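Local atomic coordinates of farnesyl diphosphate phosphatase YisP (PDB entry 3WE9), a protein that hydrolyses farnesyl diphosphate to farnesol and diphosphate, with a preference for this substrate over its shorter and longer homologues, and is involved in biofilm formation. Residues L192-E206 and L245-Q257. Residues are numbered along the deposited sequence; the frame is centred on the assembly and turned at random.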
ATOM      1  N   LEU A 192     -15.742 -11.333 -16.825  1.00 21.73           N
ATOM      2  CA  LEU A 192     -14.533 -10.591 -16.490  1.00 21.84           C
ATOM      3  C   LEU A 192     -13.925  -9.854 -17.679  1.00 22.66           C
ATOM      4  O   LEU A 192     -13.584  -8.674 -17.580  1.00 22.25           O
ATOM      5  CB  LEU A 192     -13.485 -11.538 -15.889  1.00 19.65           C
ATOM      6  CG  LEU A 192     -12.116 -10.939 -15.543  1.00 19.74           C
ATOM      7  CD1 LEU A 192     -12.286  -9.820 -14.515  1.00 20.37           C
ATOM      8  CD2 LEU A 192     -11.200 -12.025 -15.001  1.00 16.15           C
ATOM      9  N   GLN A 193     -13.782 -10.547 -18.801  1.00 23.88           N
ATOM     10  CA  GLN A 193     -13.196  -9.926 -19.981  1.00 27.49           C
ATOM     11  C   GLN A 193     -14.028  -8.731 -20.439  1.00 26.76           C
ATOM     12  O   GLN A 193     -13.480  -7.730 -20.904  1.00 27.20           O
ATOM     13  CB  GLN A 193     -13.063 -10.945 -21.117  1.00 29.23           C
ATOM     14  CG  GLN A 193     -12.314 -10.402 -22.335  1.00 37.54           C
ATOM     15  CD  GLN A 193     -11.934 -11.490 -23.324  1.00 41.94           C
ATOM     16  OE1 GLN A 193     -11.186 -12.413 -22.993  1.00 45.14           O
ATOM     17  NE2 GLN A 193     -12.446 -11.387 -24.547  1.00 45.01           N
ATOM     18  N   LYS A 194     -15.346  -8.838 -20.295  1.00 26.54           N
ATOM     19  CA  LYS A 194     -16.266  -7.767 -20.677  1.00 28.08           C
ATOM     20  C   LYS A 194     -16.334  -6.683 -19.606  1.00 27.59           C
ATOM     21  O   LYS A 194     -16.872  -5.600 -19.840  1.00 26.39           O
ATOM     22  CB  LYS A 194     -17.678  -8.324 -20.892  1.00 29.40           C
ATOM     23  CG  LYS A 194     -17.961  -8.840 -22.290  1.00 35.63           C
ATOM     24  CD  LYS A 194     -19.341  -9.492 -22.377  1.00 38.61           C
ATOM     25  CE  LYS A 194     -19.378 -10.815 -21.621  1.00 41.78           C
ATOM     26  NZ  LYS A 194     -20.700 -11.507 -21.722  1.00 41.58           N
ATOM     27  N   GLY A 195     -15.803  -6.987 -18.427  1.00 24.80           N
ATOM     28  CA  GLY A 195     -15.845  -6.033 -17.338  1.00 23.07           C
ATOM     29  C   GLY A 195     -17.266  -5.906 -16.826  1.00 23.17           C
ATOM     30  O   GLY A 195     -17.714  -4.819 -16.450  1.00 22.08           O
ATOM     31  N   THR A 196     -17.984  -7.025 -16.804  1.00 22.41           N
ATOM     32  CA  THR A 196     -19.367  -7.021 -16.345  1.00 21.83           C
ATOM     33  C   THR A 196     -19.484  -6.942 -14.830  1.00 22.62           C
ATOM     34  O   THR A 196     -18.909  -7.756 -14.108  1.00 21.81           O
ATOM     35  CB  THR A 196     -20.124  -8.278 -16.813  1.00 22.38           C
ATOM     36  OG1 THR A 196     -20.042  -8.380 -18.242  1.00 23.83           O
ATOM     37  CG2 THR A 196     -21.593  -8.197 -16.396  1.00 19.83           C
ATOM     38  N   VAL A 197     -20.235  -5.954 -14.352  1.00 21.44           N
ATOM     39  CA  VAL A 197     -20.445  -5.791 -12.920  1.00 22.55           C
ATOM     40  C   VAL A 197     -21.831  -6.310 -12.578  1.00 22.79           C
ATOM     41  O   VAL A 197     -22.826  -5.592 -12.699  1.00 23.55           O
ATOM     42  CB  VAL A 197     -20.345  -4.318 -12.481  1.00 22.91           C
ATOM     43  CG1 VAL A 197     -20.633  -4.205 -10.979  1.00 23.69           C
ATOM     44  CG2 VAL A 197     -18.958  -3.779 -12.795  1.00 23.15           C
ATOM     45  N   ASN A 198     -21.894  -7.577 -12.186  1.00 19.76           N
ATOM     46  CA  ASN A 198     -23.156  -8.188 -11.813  1.00 18.21           C
ATOM     47  C   ASN A 198     -23.027  -8.664 -10.377  1.00 19.10           C
ATOM     48  O   ASN A 198     -22.002  -8.424  -9.730  1.00 18.37           O
ATOM     49  CB  ASN A 198     -23.490  -9.363 -12.745  1.00 20.03           C
ATOM     50  CG  ASN A 198     -22.326 -10.331 -12.914  1.00 21.07           C
ATOM     51  OD1 ASN A 198     -21.459 -10.432 -12.045  1.00 18.57           O
ATOM     52  ND2 ASN A 198     -22.315 -11.058 -14.031  1.00 20.26           N
ATOM     53  N   LYS A 199     -24.065  -9.328  -9.874  1.00 19.12           N
ATOM     54  CA  LYS A 199     -24.062  -9.837  -8.508  1.00 18.95           C
ATOM     55  C   LYS A 199     -22.884 -10.780  -8.264  1.00 17.57           C
ATOM     56  O   LYS A 199     -22.246 -10.731  -7.216  1.00 16.40           O
ATOM     57  CB  LYS A 199     -25.375 -10.566  -8.213  1.00 21.91           C
ATOM     58  CG  LYS A 199     -25.456 -11.149  -6.808  1.00 25.79           C
ATOM     59  CD  LYS A 199     -25.306 -10.067  -5.743  1.00 28.46           C
ATOM     60  CE  LYS A 199     -25.460 -10.649  -4.339  1.00 31.79           C
ATOM     61  NZ  LYS A 199     -25.266  -9.626  -3.275  1.00 28.77           N
ATOM     62  N   ALA A 200     -22.605 -11.640  -9.237  1.00 18.93           N
ATOM     63  CA  ALA A 200     -21.496 -12.589  -9.134  1.00 15.74           C
ATOM     64  C   ALA A 200     -20.183 -11.830  -8.940  1.00 15.27           C
ATOM     65  O   ALA A 200     -19.308 -12.261  -8.181  1.00 14.63           O
ATOM     66  CB  ALA A 200     -21.427 -13.444 -10.394  1.00 15.81           C
ATOM     67  N   PHE A 201     -20.037 -10.702  -9.627  1.00 13.07           N
ATOM     68  CA  PHE A 201     -18.819  -9.919  -9.483  1.00 12.70           C
ATOM     69  C   PHE A 201     -18.714  -9.232  -8.130  1.00 14.17           C
ATOM     70  O   PHE A 201     -17.653  -9.255  -7.500  1.00 11.90           O
ATOM     71  CB  PHE A 201     -18.691  -8.844 -10.563  1.00 11.34           C
ATOM     72  CG  PHE A 201     -17.514  -7.931 -10.340  1.00 13.45           C
ATOM     73  CD1 PHE A 201     -16.213  -8.430 -10.402  1.00 12.67           C
ATOM     74  CD2 PHE A 201     -17.701  -6.596  -9.993  1.00 12.26           C
ATOM     75  CE1 PHE A 201     -15.113  -7.614 -10.117  1.00 12.51           C
ATOM     76  CE2 PHE A 201     -16.612  -5.771  -9.706  1.00 13.49           C
ATOM     77  CZ  PHE A 201     -15.313  -6.282  -9.766  1.00 14.92           C
ATOM     78  N   THR A 202     -19.802  -8.610  -7.680  1.00 13.15           N
ATOM     79  CA  THR A 202     -19.764  -7.915  -6.402  1.00 14.23           C
ATOM     80  C   THR A 202     -19.513  -8.895  -5.255  1.00 13.58           C
ATOM     81  O   THR A 202     -18.848  -8.550  -4.279  1.00 14.29           O
ATOM     82  CB  THR A 202     -21.060  -7.095  -6.152  1.00 15.68           C
ATOM     83  OG1 THR A 202     -22.202  -7.954  -6.213  1.00 18.55           O
ATOM     84  CG2 THR A 202     -21.196  -5.996  -7.202  1.00 17.79           C
ATOM     85  N   MET A 203     -20.041 -10.111  -5.371  1.00 12.88           N
ATOM     86  CA  MET A 203     -19.806 -11.125  -4.344  1.00 13.78           C
ATOM     87  C   MET A 203     -18.327 -11.512  -4.333  1.00 12.56           C
ATOM     88  O   MET A 203     -17.737 -11.713  -3.274  1.00 12.42           O
ATOM     89  CB  MET A 203     -20.665 -12.365  -4.600  1.00 15.32           C
ATOM     90  CG  MET A 203     -22.128 -12.145  -4.267  1.00 20.12           C
ATOM     91  SD  MET A 203     -23.110 -13.604  -4.608  1.00 31.17           S
ATOM     92  CE  MET A 203     -22.913 -14.508  -3.061  1.00 27.97           C
ATOM     93  N   THR A 204     -17.740 -11.610  -5.524  1.00 11.82           N
ATOM     94  CA  THR A 204     -16.329 -11.945  -5.672  1.00 13.69           C
ATOM     95  C   THR A 204     -15.493 -10.823  -5.056  1.00 13.75           C
ATOM     96  O   THR A 204     -14.581 -11.064  -4.262  1.00 12.44           O
ATOM     97  CB  THR A 204     -15.951 -12.088  -7.164  1.00 13.73           C
ATOM     98  OG1 THR A 204     -16.669 -13.195  -7.730  1.00 14.72           O
ATOM     99  CG2 THR A 204     -14.436 -12.314  -7.325  1.00 14.87           C
ATOM    100  N   TRP A 205     -15.829  -9.590  -5.417  1.00 12.25           N
ATOM    101  CA  TRP A 205     -15.121  -8.418  -4.920  1.00 13.13           C
ATOM    102  C   TRP A 205     -15.231  -8.302  -3.399  1.00 13.07           C
ATOM    103  O   TRP A 205     -14.238  -8.065  -2.723  1.00 11.17           O
ATOM    104  CB  TRP A 205     -15.693  -7.157  -5.579  1.00 11.90           C
ATOM    105  CG  TRP A 205     -14.906  -5.916  -5.336  1.00 13.51           C
ATOM    106  CD1 TRP A 205     -13.938  -5.385  -6.144  1.00 13.60           C
ATOM    107  CD2 TRP A 205     -15.045  -5.013  -4.229  1.00 13.56           C
ATOM    108  NE1 TRP A 205     -13.470  -4.204  -5.613  1.00 14.31           N
ATOM    109  CE2 TRP A 205     -14.129  -3.953  -4.439  1.00 13.98           C
ATOM    110  CE3 TRP A 205     -15.851  -4.998  -3.085  1.00 13.05           C
ATOM    111  CZ2 TRP A 205     -14.003  -2.881  -3.542  1.00 13.79           C
ATOM    112  CZ3 TRP A 205     -15.726  -3.925  -2.188  1.00 17.68           C
ATOM    113  CH2 TRP A 205     -14.807  -2.886  -2.426  1.00 15.82           C
ATOM    114  N   GLU A 206     -16.441  -8.463  -2.869  1.00 12.13           N
ATOM    115  CA  GLU A 206     -16.656  -8.359  -1.429  1.00 13.85           C
ATOM    116  C   GLU A 206     -15.956  -9.480  -0.653  1.00 13.35           C
ATOM    117  O   GLU A 206     -15.513  -9.284   0.477  1.00 13.90           O
ATOM    118  CB  GLU A 206     -18.157  -8.350  -1.113  1.00 15.84           C
ATOM    119  CG  GLU A 206     -18.897  -7.072  -1.555  1.00 18.26           C
ATOM    120  CD  GLU A 206     -18.436  -5.817  -0.812  1.00 19.48           C
ATOM    121  OE1 GLU A 206     -17.720  -5.948   0.202  1.00 19.21           O
ATOM    122  OE2 GLU A 206     -18.797  -4.692  -1.235  1.00 19.43           O
ATOM    123  N   LEU A 245     -12.510   1.692   0.118  1.00 16.04           N
ATOM    124  CA  LEU A 245     -13.410   0.559  -0.078  1.00 16.28           C
ATOM    125  C   LEU A 245     -14.866   1.015  -0.021  1.00 18.33           C
ATOM    126  O   LEU A 245     -15.711   0.546  -0.791  1.00 15.22           O
ATOM    127  CB  LEU A 245     -13.158  -0.510   0.991  1.00 17.36           C
ATOM    128  CG  LEU A 245     -11.796  -1.210   0.891  1.00 16.66           C
ATOM    129  CD1 LEU A 245     -11.569  -2.090   2.103  1.00 17.63           C
ATOM    130  CD2 LEU A 245     -11.738  -2.026  -0.397  1.00 20.27           C
ATOM    131  N   GLU A 246     -15.167   1.934   0.892  1.00 19.00           N
ATOM    132  CA  GLU A 246     -16.534   2.434   1.006  1.00 21.58           C
ATOM    133  C   GLU A 246     -16.933   3.233  -0.239  1.00 19.79           C
ATOM    134  O   GLU A 246     -18.067   3.125  -0.714  1.00 20.12           O
ATOM    135  CB  GLU A 246     -16.678   3.290   2.268  1.00 23.99           C
ATOM    136  CG  GLU A 246     -16.452   2.514   3.559  1.00 30.95           C
ATOM    137  CD  GLU A 246     -17.544   1.481   3.845  1.00 37.51           C
ATOM    138  OE1 GLU A 246     -17.780   0.585   3.000  1.00 37.31           O
ATOM    139  OE2 GLU A 246     -18.170   1.567   4.926  1.00 41.55           O
ATOM    140  N   LYS A 247     -16.002   4.014  -0.780  1.00 19.66           N
ATOM    141  CA  LYS A 247     -16.283   4.811  -1.973  1.00 20.44           C
ATOM    142  C   LYS A 247     -16.584   3.902  -3.157  1.00 20.49           C
ATOM    143  O   LYS A 247     -17.507   4.150  -3.940  1.00 18.45           O
ATOM    144  CB  LYS A 247     -15.094   5.719  -2.318  1.00 19.97           C
ATOM    145  CG  LYS A 247     -15.363   6.640  -3.514  1.00 21.43           C
ATOM    146  CD  LYS A 247     -14.224   7.617  -3.781  1.00 23.54           C
ATOM    147  CE  LYS A 247     -14.575   8.550  -4.943  1.00 25.79           C
ATOM    148  NZ  LYS A 247     -13.516   9.561  -5.215  1.00 24.96           N
ATOM    149  N   ILE A 248     -15.790   2.846  -3.292  1.00 18.79           N
ATOM    150  CA  ILE A 248     -15.978   1.894  -4.378  1.00 17.58           C
ATOM    151  C   ILE A 248     -17.384   1.300  -4.282  1.00 18.09           C
ATOM    152  O   ILE A 248     -18.086   1.177  -5.287  1.00 18.06           O
ATOM    153  CB  ILE A 248     -14.910   0.768  -4.308  1.00 17.46           C
ATOM    154  CG1 ILE A 248     -13.517   1.378  -4.530  1.00 15.92           C
ATOM    155  CG2 ILE A 248     -15.208  -0.308  -5.353  1.00 15.23           C
ATOM    156  CD1 ILE A 248     -12.354   0.406  -4.343  1.00 15.48           C
ATOM    157  N   ARG A 249     -17.796   0.943  -3.071  1.00 17.51           N
ATOM    158  CA  ARG A 249     -19.126   0.380  -2.869  1.00 20.08           C
ATOM    159  C   ARG A 249     -20.186   1.416  -3.239  1.00 21.25           C
ATOM    160  O   ARG A 249     -21.197   1.089  -3.860  1.00 21.38           O
ATOM    161  CB  ARG A 249     -19.306  -0.052  -1.414  1.00 21.61           C
ATOM    162  CG  ARG A 249     -18.495  -1.283  -1.048  1.00 22.01           C
ATOM    163  CD  ARG A 249     -18.580  -1.605   0.439  1.00 23.64           C
ATOM    164  NE  ARG A 249     -17.835  -2.820   0.754  1.00 20.17           N
ATOM    165  CZ  ARG A 249     -16.929  -2.914   1.720  1.00 22.98           C
ATOM    166  NH1 ARG A 249     -16.650  -1.861   2.482  1.00 21.85           N
ATOM    167  NH2 ARG A 249     -16.295  -4.059   1.916  1.00 22.35           N
ATOM    168  N   ALA A 250     -19.933   2.665  -2.856  1.00 21.94           N
ATOM    169  CA  ALA A 250     -20.840   3.775  -3.132  1.00 25.38           C
ATOM    170  C   ALA A 250     -20.954   4.043  -4.626  1.00 25.35           C
ATOM    171  O   ALA A 250     -21.973   4.541  -5.110  1.00 24.89           O
ATOM    172  CB  ALA A 250     -20.352   5.038  -2.414  1.00 26.02           C
ATOM    173  N   LYS A 251     -19.900   3.714  -5.360  1.00 23.88           N
ATOM    174  CA  LYS A 251     -19.903   3.932  -6.794  1.00 25.20           C
ATOM    175  C   LYS A 251     -20.166   2.653  -7.573  1.00 22.65           C
ATOM    176  O   LYS A 251     -19.671   2.472  -8.684  1.00 22.47           O
ATOM    177  CB  LYS A 251     -18.589   4.560  -7.235  1.00 27.97           C
ATOM    178  CG  LYS A 251     -18.281   5.888  -6.556  1.00 33.25           C
ATOM    179  CD  LYS A 251     -19.316   6.941  -6.893  1.00 36.38           C
ATOM    180  CE  LYS A 251     -18.972   8.274  -6.245  1.00 39.48           C
ATOM    181  NZ  LYS A 251     -20.001   9.302  -6.560  1.00 41.70           N
ATOM    182  N   GLN A 252     -20.929   1.760  -6.953  1.00 21.05           N
ATOM    183  CA  GLN A 252     -21.351   0.518  -7.582  1.00 20.31           C
ATOM    184  C   GLN A 252     -20.268  -0.423  -8.108  1.00 17.68           C
ATOM    185  O   GLN A 252     -20.466  -1.082  -9.126  1.00 18.46           O
ATOM    186  CB  GLN A 252     -22.322   0.855  -8.717  1.00 22.06           C
ATOM    187  CG  GLN A 252     -23.352   1.920  -8.336  1.00 24.69           C
ATOM    188  CD  GLN A 252     -24.032   1.633  -7.008  1.00 29.11           C
ATOM    189  OE1 GLN A 252     -23.734   2.263  -5.986  1.00 30.27           O
ATOM    190  NE2 GLN A 252     -24.949   0.674  -7.014  1.00 29.90           N
ATOM    191  N   HIS A 253     -19.133  -0.485  -7.422  1.00 18.08           N
ATOM    192  CA  HIS A 253     -18.050  -1.386  -7.821  1.00 18.30           C
ATOM    193  C   HIS A 253     -17.641  -1.227  -9.285  1.00 18.81           C
ATOM    194  O   HIS A 253     -17.198  -2.185  -9.912  1.00 17.68           O
ATOM    195  CB  HIS A 253     -18.478  -2.840  -7.586  1.00 15.01           C
ATOM    196  CG  HIS A 253     -18.867  -3.136  -6.171  1.00 15.92           C
ATOM    197  ND1 HIS A 253     -20.152  -2.966  -5.699  1.00 17.11           N
ATOM    198  CD2 HIS A 253     -18.132  -3.562  -5.116  1.00 15.76           C
ATOM    199  CE1 HIS A 253     -20.192  -3.277  -4.414  1.00 16.33           C
ATOM    200  NE2 HIS A 253     -18.979  -3.641  -4.036  1.00 17.98           N
ATOM    201  N   ASP A 254     -17.769  -0.012  -9.812  1.00 20.36           N
ATOM    202  CA  ASP A 254     -17.468   0.284 -11.216  1.00 19.73           C
ATOM    203  C   ASP A 254     -15.956   0.389 -11.468  1.00 20.02           C
ATOM    204  O   ASP A 254     -15.485   1.321 -12.132  1.00 19.03           O
ATOM    205  CB  ASP A 254     -18.176   1.597 -11.586  1.00 21.34           C
ATOM    206  CG  ASP A 254     -18.521   1.702 -13.065  1.00 21.45           C
ATOM    207  OD1 ASP A 254     -18.458   0.697 -13.800  1.00 21.96           O
ATOM    208  OD2 ASP A 254     -18.883   2.817 -13.490  1.00 26.15           O
ATOM    209  N   VAL A 255     -15.208  -0.593 -10.964  1.00 18.65           N
ATOM    210  CA  VAL A 255     -13.752  -0.600 -11.082  1.00 17.78           C
ATOM    211  C   VAL A 255     -13.160  -1.081 -12.399  1.00 18.14           C
ATOM    212  O   VAL A 255     -11.945  -1.029 -12.572  1.00 17.03           O
ATOM    213  CB  VAL A 255     -13.107  -1.416  -9.926  1.00 18.16           C
ATOM    214  CG1 VAL A 255     -13.427  -0.762  -8.594  1.00 16.45           C
ATOM    215  CG2 VAL A 255     -13.610  -2.854  -9.961  1.00 17.00           C
ATOM    216  N   PHE A 256     -13.995  -1.564 -13.313  1.00 18.50           N
ATOM    217  CA  PHE A 256     -13.503  -1.999 -14.625  1.00 20.92           C
ATOM    218  C   PHE A 256     -13.412  -0.758 -15.523  1.00 23.15           C
ATOM    219  O   PHE A 256     -12.617  -0.707 -16.465  1.00 24.38           O
ATOM    220  CB  PHE A 256     -14.461  -3.007 -15.276  1.00 19.74           C
ATOM    221  CG  PHE A 256     -14.482  -4.359 -14.608  1.00 19.66           C
ATOM    222  CD1 PHE A 256     -13.345  -5.165 -14.590  1.00 20.04           C
ATOM    223  CD2 PHE A 256     -15.644  -4.828 -14.009  1.00 20.06           C
ATOM    224  CE1 PHE A 256     -13.372  -6.425 -13.984  1.00 19.56           C
ATOM    225  CE2 PHE A 256     -15.679  -6.088 -13.399  1.00 21.12           C
ATOM    226  CZ  PHE A 256     -14.543  -6.882 -13.388  1.00 17.79           C
ATOM    227  N   GLN A 257     -14.230   0.242 -15.205  1.00 22.71           N
ATOM    228  CA  GLN A 257     -14.284   1.487 -15.974  1.00 22.93           C
ATOM    229  C   GLN A 257     -13.444   2.626 -15.410  1.00 22.46           C
ATOM    230  O   GLN A 257     -12.855   3.402 -16.167  1.00 22.54           O
ATOM    231  CB  GLN A 257     -15.735   1.964 -16.088  1.00 21.69           C
ATOM    232  CG  GLN A 257     -16.637   1.037 -16.879  1.00 22.88           C
ATOM    233  CD  GLN A 257     -16.041   0.654 -18.217  1.00 25.30           C
ATOM    234  OE1 GLN A 257     -15.513   1.501 -18.937  1.00 29.34           O
ATOM    235  NE2 GLN A 257     -16.128  -0.623 -18.561  1.00 25.27           N
TER
HETATM  236  O   HOH W   1     -18.046  -2.295 -16.457  1.00 23.05           O
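Helices 199-206 and 245-250 run antiparallel, their N-to-C directions 174° apart and their axes 12.6 Å apart at closest approach, and the segment before the first helix runs alongside the one after the second, so that Trp205 and Glu206 meet Arg249 between the helices and His253 in the turn that follows the second, while Gly195 meets Phe256 farther along. The helices form an antiparallel pair in the all-helical squalene/phytoene synthase fold, and a Schellman motif closing the second, with Gln252 at its C-prime position, turns His253 back toward the first. His253 presents its ring edge to the face of the Trp205 six-membered ring in a T-shaped pair, CD2 lying 3.4 Å from Trp205 CE3, while Thr202 CG2 makes a CH-pi contact over one imidazole face. With CG anti to the backbone N (chi1 -170°), the Trp205 indole extends toward helix 245-250 and sets CZ2 against Ile248 CG2; its NE1 hydrogen-bonds to Leu165 O. Phe256 fills the other end of the interface: Gly195 CA sits over its ring, 3.6 Å from the centroid, Val197 CG2 touches its edge, and Phe256 CE2 lies over the centre of one Phe201 face, the two planes obliquely inclined. Gly195 itself ends helix 189-194 in a second Schellman motif. The example illustrates how one carboxylate can link a helix to the turn that follows its partner. Arg249 grips Glu206 side-on, NH2 reaching OE1 at 2.9 Å and NE reaching OE2 at 2.9 Å, both on syn lone pairs, while NH1 bridges to Glu246 and Glu213. An alanine here would remove the guanidinium and is likely to leave three carboxylates without their shared counter-charge and Glu206 freer to turn. Glu206 OE2 also accepts from His253 NE2, 3.0 Å away, on its anti side and 30° out of the carboxylate plane.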